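Uncharacterized protein AF_1796 (Archaeoglobus fulgidus, PDB 1VIM) is of unknown function but probably binds a carbohydrate derivative and may act as an isomerase. Local coordinates at residues S49-G54 and D89-V94; K118-T123 and A134-V139. All coordinates share one frame; numbering follows the deposited sequence. Where two conformers were deposited one is given.

Contact 1 (S49-G54 and D89-V94)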
ATOM      1  N   SER A  49     -18.607  -3.524 -12.548  1.00  9.37           N
ATOM      2  CA  SER A  49     -17.771  -3.466 -11.357  1.00 10.16           C
ATOM      3  C   SER A  49     -17.473  -2.022 -11.028  1.00  9.45           C
ATOM      4  O   SER A  49     -17.666  -1.140 -11.860  1.00  9.68           O
ATOM      5  CB  SER A  49     -16.470  -4.241 -11.505  1.00 12.60           C
ATOM      6  OG  SER A  49     -16.577  -5.461 -12.186  0.65 15.09           O
ATOM      7  N   ILE A  50     -17.065  -1.795  -9.781  1.00  9.08           N
ATOM      8  CA  ILE A  50     -16.848  -0.466  -9.244  1.00  8.52           C
ATOM      9  C   ILE A  50     -15.359  -0.313  -8.994  1.00  8.20           C
ATOM     10  O   ILE A  50     -14.715  -1.195  -8.418  1.00  8.62           O
ATOM     11  CB  ILE A  50     -17.637  -0.264  -7.922  1.00  8.84           C
ATOM     12  CG1 ILE A  50     -19.131  -0.526  -8.165  1.00 11.01           C
ATOM     13  CG2 ILE A  50     -17.387   1.140  -7.352  1.00 10.99           C
ATOM     14  CD1 ILE A  50     -19.729  -1.532  -7.216  1.00 15.33           C
ATOM     15  N   PHE A  51     -14.828   0.820  -9.443  1.00  7.17           N
ATOM     16  CA  PHE A  51     -13.447   1.166  -9.182  1.00  7.61           C
ATOM     17  C   PHE A  51     -13.448   2.425  -8.343  1.00  8.22           C
ATOM     18  O   PHE A  51     -14.292   3.320  -8.584  1.00  9.02           O
ATOM     19  CB  PHE A  51     -12.712   1.441 -10.496  1.00  8.07           C
ATOM     20  CG  PHE A  51     -12.489   0.217 -11.363  1.00  8.10           C
ATOM     21  CD1 PHE A  51     -13.553  -0.465 -11.967  1.00 10.25           C
ATOM     22  CD2 PHE A  51     -11.196  -0.231 -11.627  1.00  8.77           C
ATOM     23  CE1 PHE A  51     -13.322  -1.587 -12.763  1.00  9.12           C
ATOM     24  CE2 PHE A  51     -10.963  -1.321 -12.446  1.00  9.14           C
ATOM     25  CZ  PHE A  51     -12.010  -2.010 -12.994  1.00  8.76           C
ATOM     26  N   VAL A  52     -12.526   2.537  -7.381  1.00  7.67           N
ATOM     27  CA  VAL A  52     -12.473   3.744  -6.544  1.00  8.07           C
ATOM     28  C   VAL A  52     -11.097   4.381  -6.594  1.00  8.06           C
ATOM     29  O   VAL A  52     -10.076   3.680  -6.765  1.00  8.83           O
ATOM     30  CB  VAL A  52     -12.862   3.489  -5.079  1.00  8.48           C
ATOM     31  CG1 VAL A  52     -14.198   2.767  -5.008  1.00 10.09           C
ATOM     32  CG2 VAL A  52     -11.748   2.743  -4.353  1.00 12.05           C
ATOM     33  N   ILE A  53     -11.051   5.709  -6.443  1.00  8.03           N
ATOM     34  CA  ILE A  53      -9.759   6.402  -6.411  1.00  9.87           C
ATOM     35  C   ILE A  53      -9.833   7.649  -5.561  1.00  8.64           C
ATOM     36  O   ILE A  53     -10.827   8.381  -5.611  1.00  8.76           O
ATOM     37  CB  ILE A  53      -9.244   6.751  -7.835  1.00 11.17           C
ATOM     38  CG1 ILE A  53      -7.843   7.394  -7.759  1.00 14.16           C
ATOM     39  CG2 ILE A  53     -10.219   7.694  -8.569  1.00 12.86           C
ATOM     40  CD1 ILE A  53      -7.190   7.566  -9.092  0.65 15.90           C
ATOM     41  N   GLY A  54      -8.774   7.891  -4.786  1.00  9.81           N
ATOM     42  CA  GLY A  54      -8.488   9.199  -4.213  1.00  8.60           C
ATOM     43  C   GLY A  54      -7.003   9.297  -3.983  1.00  9.20           C
ATOM     44  O   GLY A  54      -6.319   8.270  -3.985  1.00  9.99           O
ATOM     45  N   ASP A  89     -15.960   0.067 -20.350  1.00  9.81           N
ATOM     46  CA  ASP A  89     -17.121   0.929 -20.537  1.00 10.00           C
ATOM     47  C   ASP A  89     -18.411   0.434 -19.842  1.00 10.07           C
ATOM     48  O   ASP A  89     -19.453   1.104 -19.964  1.00 13.56           O
ATOM     49  CB  ASP A  89     -17.345   1.231 -22.032  1.00 10.85           C
ATOM     50  CG  ASP A  89     -17.702   0.012 -22.855  1.00 13.08           C
ATOM     51  OD1 ASP A  89     -18.076  -1.041 -22.294  1.00 14.20           O
ATOM     52  OD2 ASP A  89     -17.649   0.063 -24.114  1.00 14.13           O
ATOM     53  N   GLN A  90     -18.356  -0.685 -19.115  1.00  9.76           N
ATOM     54  CA  GLN A  90     -19.493  -1.110 -18.305  1.00  9.57           C
ATOM     55  C   GLN A  90     -19.304  -0.817 -16.822  1.00  8.86           C
ATOM     56  O   GLN A  90     -20.172  -1.160 -16.003  1.00  9.16           O
ATOM     57  CB  GLN A  90     -19.732  -2.605 -18.464  1.00  9.17           C
ATOM     58  CG  GLN A  90     -20.116  -2.996 -19.892  1.00 10.41           C
ATOM     59  CD  GLN A  90     -20.771  -4.352 -19.933  1.00 10.88           C
ATOM     60  OE1 GLN A  90     -20.649  -5.144 -18.997  1.00 11.95           O
ATOM     61  NE2 GLN A  90     -21.518  -4.606 -21.004  1.00 11.45           N
ATOM     62  N   ASP A  91     -18.164  -0.213 -16.465  1.00  9.31           N
ATOM     63  CA  ASP A  91     -17.838  -0.009 -15.065  1.00  9.39           C
ATOM     64  C   ASP A  91     -18.153   1.411 -14.604  1.00  9.67           C
ATOM     65  O   ASP A  91     -18.492   2.286 -15.396  1.00 11.72           O
ATOM     66  CB  ASP A  91     -16.350  -0.353 -14.858  1.00 10.21           C
ATOM     67  CG  ASP A  91     -16.050  -1.763 -15.224  1.00 10.74           C
ATOM     68  OD1 ASP A  91     -16.871  -2.680 -14.902  1.00 11.06           O
ATOM     69  OD2 ASP A  91     -15.015  -2.073 -15.839  1.00 11.21           O
ATOM     70  N   VAL A  92     -18.026   1.626 -13.303  1.00  9.60           N
ATOM     71  CA  VAL A  92     -18.146   2.960 -12.746  1.00  9.28           C
ATOM     72  C   VAL A  92     -16.924   3.242 -11.890  1.00  9.60           C
ATOM     73  O   VAL A  92     -16.476   2.381 -11.138  1.00  9.59           O
ATOM     74  CB  VAL A  92     -19.460   3.135 -11.961  1.00 10.78           C
ATOM     75  CG1 VAL A  92     -19.523   2.226 -10.766  1.00 12.96           C
ATOM     76  CG2 VAL A  92     -19.658   4.602 -11.542  1.00 11.81           C
ATOM     77  N   LEU A  93     -16.404   4.444 -12.023  1.00  9.13           N
ATOM     78  CA  LEU A  93     -15.307   4.936 -11.200  1.00  7.96           C
ATOM     79  C   LEU A  93     -15.885   5.923 -10.215  1.00  8.48           C
ATOM     80  O   LEU A  93     -16.652   6.818 -10.606  1.00  9.45           O
ATOM     81  CB  LEU A  93     -14.296   5.652 -12.097  1.00  8.96           C
ATOM     82  CG  LEU A  93     -13.091   6.307 -11.410  1.00  7.50           C
ATOM     83  CD1 LEU A  93     -12.230   5.274 -10.626  1.00 10.01           C
ATOM     84  CD2 LEU A  93     -12.252   7.007 -12.452  1.00 10.11           C
ATOM     85  N   VAL A  94     -15.523   5.766  -8.947  1.00  7.80           N
ATOM     86  CA  VAL A  94     -15.900   6.718  -7.904  1.00  8.17           C
ATOM     87  C   VAL A  94     -14.614   7.445  -7.521  1.00  8.25           C
ATOM     88  O   VAL A  94     -13.687   6.842  -6.984  1.00  8.72           O
ATOM     89  CB  VAL A  94     -16.510   6.031  -6.666  1.00  8.74           C
ATOM     90  CG1 VAL A  94     -16.880   7.092  -5.617  1.00  9.39           C
ATOM     91  CG2 VAL A  94     -17.751   5.181  -7.076  1.00 10.14           C
TER

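Contact 2 (K118-T123 and A134-V139)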
ATOM      1  N   LYS A 118     -18.441   5.083 -16.522  1.00 10.60           N
ATOM      2  CA  LYS A 118     -19.147   6.175 -15.864  1.00 11.77           C
ATOM      3  C   LYS A 118     -18.334   6.671 -14.660  1.00 10.88           C
ATOM      4  O   LYS A 118     -17.424   5.973 -14.181  1.00 10.78           O
ATOM      5  CB  LYS A 118     -20.563   5.743 -15.456  1.00 12.03           C
ATOM      6  CG  LYS A 118     -21.457   5.515 -16.709  1.00 13.18           C
ATOM      7  CD  LYS A 118     -22.862   5.168 -16.355  1.00 15.20           C
ATOM      8  CE  LYS A 118     -23.659   4.877 -17.614  1.00 16.72           C
ATOM      9  NZ  LYS A 118     -25.092   4.666 -17.235  1.00 20.80           N
ATOM     10  N   LEU A 119     -18.671   7.862 -14.166  1.00 10.53           N
ATOM     11  CA  LEU A 119     -17.912   8.502 -13.102  1.00  9.16           C
ATOM     12  C   LEU A 119     -18.852   9.150 -12.102  1.00  9.87           C
ATOM     13  O   LEU A 119     -19.766   9.897 -12.486  1.00 10.01           O
ATOM     14  CB  LEU A 119     -16.970   9.560 -13.700  1.00 11.02           C
ATOM     15  CG  LEU A 119     -16.197  10.474 -12.741  1.00 11.09           C
ATOM     16  CD1 LEU A 119     -15.175   9.682 -11.888  1.00 12.49           C
ATOM     17  CD2 LEU A 119     -15.470  11.606 -13.510  1.00 13.79           C
ATOM     18  N   VAL A 120     -18.653   8.818 -10.833  1.00  9.22           N
ATOM     19  CA  VAL A 120     -19.264   9.516  -9.724  1.00  9.38           C
ATOM     20  C   VAL A 120     -18.186  10.340  -9.067  1.00  9.49           C
ATOM     21  O   VAL A 120     -17.148   9.797  -8.663  1.00 10.98           O
ATOM     22  CB  VAL A 120     -19.864   8.560  -8.678  1.00 10.04           C
ATOM     23  CG1 VAL A 120     -20.426   9.332  -7.501  1.00 11.34           C
ATOM     24  CG2 VAL A 120     -20.901   7.639  -9.304  1.00 11.69           C
ATOM     25  N   ALA A 121     -18.431  11.645  -8.931  1.00  9.42           N
ATOM     26  CA  ALA A 121     -17.494  12.525  -8.239  1.00 10.03           C
ATOM     27  C   ALA A 121     -18.025  12.811  -6.856  1.00 10.44           C
ATOM     28  O   ALA A 121     -19.118  13.334  -6.722  1.00 12.13           O
ATOM     29  CB  ALA A 121     -17.280  13.827  -9.032  1.00 10.28           C
ATOM     30  N   VAL A 122     -17.246  12.471  -5.829  1.00  9.28           N
ATOM     31  CA  VAL A 122     -17.552  12.837  -4.446  1.00  9.62           C
ATOM     32  C   VAL A 122     -16.630  14.005  -4.126  1.00  9.62           C
ATOM     33  O   VAL A 122     -15.418  13.823  -3.967  1.00  9.62           O
ATOM     34  CB  VAL A 122     -17.334  11.675  -3.461  1.00  9.47           C
ATOM     35  CG1 VAL A 122     -17.653  12.123  -2.044  1.00 11.13           C
ATOM     36  CG2 VAL A 122     -18.165  10.460  -3.862  1.00 10.28           C
ATOM     37  N   THR A 123     -17.218  15.189  -4.053  1.00 10.33           N
ATOM     38  CA  THR A 123     -16.442  16.427  -4.065  1.00 10.62           C
ATOM     39  C   THR A 123     -17.188  17.545  -3.368  1.00 11.26           C
ATOM     40  O   THR A 123     -18.416  17.491  -3.259  1.00 11.91           O
ATOM     41  CB  THR A 123     -16.085  16.815  -5.546  1.00 11.01           C
ATOM     42  OG1 THR A 123     -15.297  18.020  -5.588  1.00 12.49           O
ATOM     43  CG2 THR A 123     -17.336  17.128  -6.399  1.00 12.31           C
ATOM     44  N   ALA A 134     -18.282  14.236 -14.570  1.00 13.21           N
ATOM     45  CA  ALA A 134     -18.959  13.158 -13.854  1.00 12.38           C
ATOM     46  C   ALA A 134     -20.364  12.935 -14.342  1.00 13.09           C
ATOM     47  O   ALA A 134     -21.059  13.873 -14.729  1.00 14.99           O
ATOM     48  CB  ALA A 134     -19.003  13.473 -12.383  1.00 12.36           C
ATOM     49  N   ASP A 135     -20.790  11.685 -14.303  1.00 11.50           N
ATOM     50  CA  ASP A 135     -22.185  11.369 -14.547  1.00 12.38           C
ATOM     51  C   ASP A 135     -23.075  11.737 -13.378  1.00 12.88           C
ATOM     52  O   ASP A 135     -24.254  12.111 -13.574  1.00 15.99           O
ATOM     53  CB  ASP A 135     -22.304   9.884 -14.885  1.00 13.39           C
ATOM     54  CG  ASP A 135     -21.570   9.554 -16.137  1.00 15.33           C
ATOM     55  OD1 ASP A 135     -20.387   9.173 -16.077  1.00 13.91           O
ATOM     56  OD2 ASP A 135     -22.098   9.665 -17.272  1.00 19.90           O
ATOM     57  N   VAL A 136     -22.538  11.616 -12.161  1.00 12.09           N
ATOM     58  CA  VAL A 136     -23.231  11.968 -10.933  1.00 12.15           C
ATOM     59  C   VAL A 136     -22.232  12.748 -10.098  1.00 11.30           C
ATOM     60  O   VAL A 136     -21.086  12.300  -9.888  1.00 12.05           O
ATOM     61  CB  VAL A 136     -23.687  10.715 -10.137  1.00 13.18           C
ATOM     62  CG1 VAL A 136     -24.239  11.097  -8.795  1.00 15.88           C
ATOM     63  CG2 VAL A 136     -24.727   9.919 -10.935  1.00 15.46           C
ATOM     64  N   VAL A 137     -22.645  13.932  -9.670  1.00 12.10           N
ATOM     65  CA  VAL A 137     -21.825  14.804  -8.839  1.00 12.32           C
ATOM     66  C   VAL A 137     -22.442  14.782  -7.447  1.00 12.77           C
ATOM     67  O   VAL A 137     -23.524  15.352  -7.230  1.00 13.67           O
ATOM     68  CB  VAL A 137     -21.795  16.236  -9.404  1.00 12.86           C
ATOM     69  CG1 VAL A 137     -20.987  17.165  -8.503  1.00 15.65           C
ATOM     70  CG2 VAL A 137     -21.285  16.219 -10.845  1.00 14.61           C
ATOM     71  N   MET A 138     -21.785  14.079  -6.525  1.00 12.13           N
ATOM     72  CA  MET A 138     -22.270  13.931  -5.175  1.00 11.81           C
ATOM     73  C   MET A 138     -21.572  14.961  -4.303  1.00 11.52           C
ATOM     74  O   MET A 138     -20.394  14.805  -3.949  1.00 12.51           O
ATOM     75  CB  MET A 138     -22.032  12.485  -4.718  1.00 12.34           C
ATOM     76  CG  MET A 138     -22.562  12.139  -3.354  1.00 13.73           C
ATOM     77  SD  MET A 138     -24.391  12.082  -3.314  1.00 17.87           S
ATOM     78  CE  MET A 138     -24.692  13.351  -2.181  1.00 19.12           C
ATOM     79  N   VAL A 139     -22.274  16.062  -4.031  1.00 12.96           N
ATOM     80  CA  VAL A 139     -21.649  17.184  -3.356  1.00 13.33           C
ATOM     81  C   VAL A 139     -21.652  16.971  -1.865  1.00 13.06           C
ATOM     82  O   VAL A 139     -22.695  16.788  -1.241  1.00 14.94           O
ATOM     83  CB  VAL A 139     -22.348  18.498  -3.704  1.00 14.59           C
ATOM     84  CG1 VAL A 139     -21.662  19.648  -2.985  1.00 15.93           C
ATOM     85  CG2 VAL A 139     -22.312  18.717  -5.214  1.00 16.63           C
TER

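Contact 1 (S49-G54 and D89-V94)
Phe-51 straddles Leu-93, its N donating to Val-92 O (2.8 Å) and its O accepting from Val-94 N (2.8 Å). The same pattern runs on at both ends, Val-92 N to Ser-49 O and Ile-53 N to Val-94 O, as expected of parallel strands; the segment axes run 25° apart. Side chains pair on two faces. On one, Ile-50 and Val-92 lie side by side, CG1 to CG1 at 3.8 Å, and Ile-50 CG2 reaches on to Val-94 CG2. On the other, Leu-93 has CG anti to its backbone N (chi1 177°), which carries CD1 over to Phe-51 CB and to Ile-53 CG2, 3.8 Å away. At the start of the strands the carboxylate of Asp-91 crosses the Phe-51 ring obliquely, planes 42° apart, with Asp-91 OD2 3.5 Å from Phe-51 CE1. Asp-91 OD1 takes a weak, bent bond from Ser-49 N (3.0 Å); OD2 accepts from Thr-88 N and forms a salt bridge to Arg-48. With an alanine in its place, Arg-48 would probably lose its carboxylate mate, Thr-88 N and Ser-49 N an acceptor, and the ring of Phe-51 its neighbour at CE1. Further out, helix 56-71 covers the Ile-50 and Val-52 face through Leu-69, Ala-62 and Ala-66, and helix 103-115 packs on Leu-93 and Ile-53, the two-sided cover of an alpha-beta-alpha sandwich. Strand 76-78 flanks 50-53 on its other edge, and the Tyr-77 ring meets that of Phe-51. Backbone bonds thus set the register within an apolar interior, while a buried, multiply held carboxylate, probably ionised beside Arg-48, ties the loop before strand 92-96 to the entry of strand 50-53.

Contact 2 (K118-T123 and A134-V139)
Leu-119 O is held by two donors of segment 134-139, Asp-135 N at 2.7 Å and the longer Val-136 N at 3.3 Å, both lying in its carbonyl plane. Beside this fork Ala-134 packs closely: its CB lies 3.8 Å from Ala-121 CB, and its CA meets Leu-119 CD2. Leu-130 and Met-133 of helix 129-133 close over Leu-119 on this face. From here Ala-121 N bonds to Val-136 O, Met-138 N to Ala-121 O (2.8 Å), and Thr-123 N to Met-138 O. The two strands, 16° apart, are the parallel arms of a beta-alpha-beta unit joined through helix 129-133; strand 136-139 is an edge strand of the sheet within this chain. On the opposite face Val-120 and Val-136 pack on helix 34-46, Met-138 on Ile-32; there the two strands touch each other more loosely, Val-120 CG2 to Val-136 CB being 4.2 Å. The solvent side lies at the strand start. Asp-135, its CG beside its own backbone N (chi1 -63°), brings OD1 to Leu-119 N (2.9 Å), met on the anti side of the carboxylate, and that oxygen also bridges to Lys-113. Lys-118 crosses Asp-135 at about a right angle, its CB 3.5 Å from Asp-135 OD1.

How the contacts relate
Both contacts are parallel strand pairings in one sheet, and they adjoin: strand 92-96 of contact 1 lies next to strand 118-123 of contact 2, with Leu-93 N and O probably bonded to Lys-118 O and Val-120 N. Contact 1 is the interior pair, flanked by strands on both sides and almost wholly buried; contact 2 ends at an outermost strand and is part exposed. Each has an aspartate near the strand start accepting from a main-chain N across the gap, weakly at Asp-91, more firmly at Asp-135. Asp-91 is buried against an aromatic ring and paired with an arginine, whereas Asp-135 is exposed and paired with a lysine. Where contact 1 pairs Phe-51 with Leu-93, contact 2 packs Ala-121 against Ala-134, beside Leu-119.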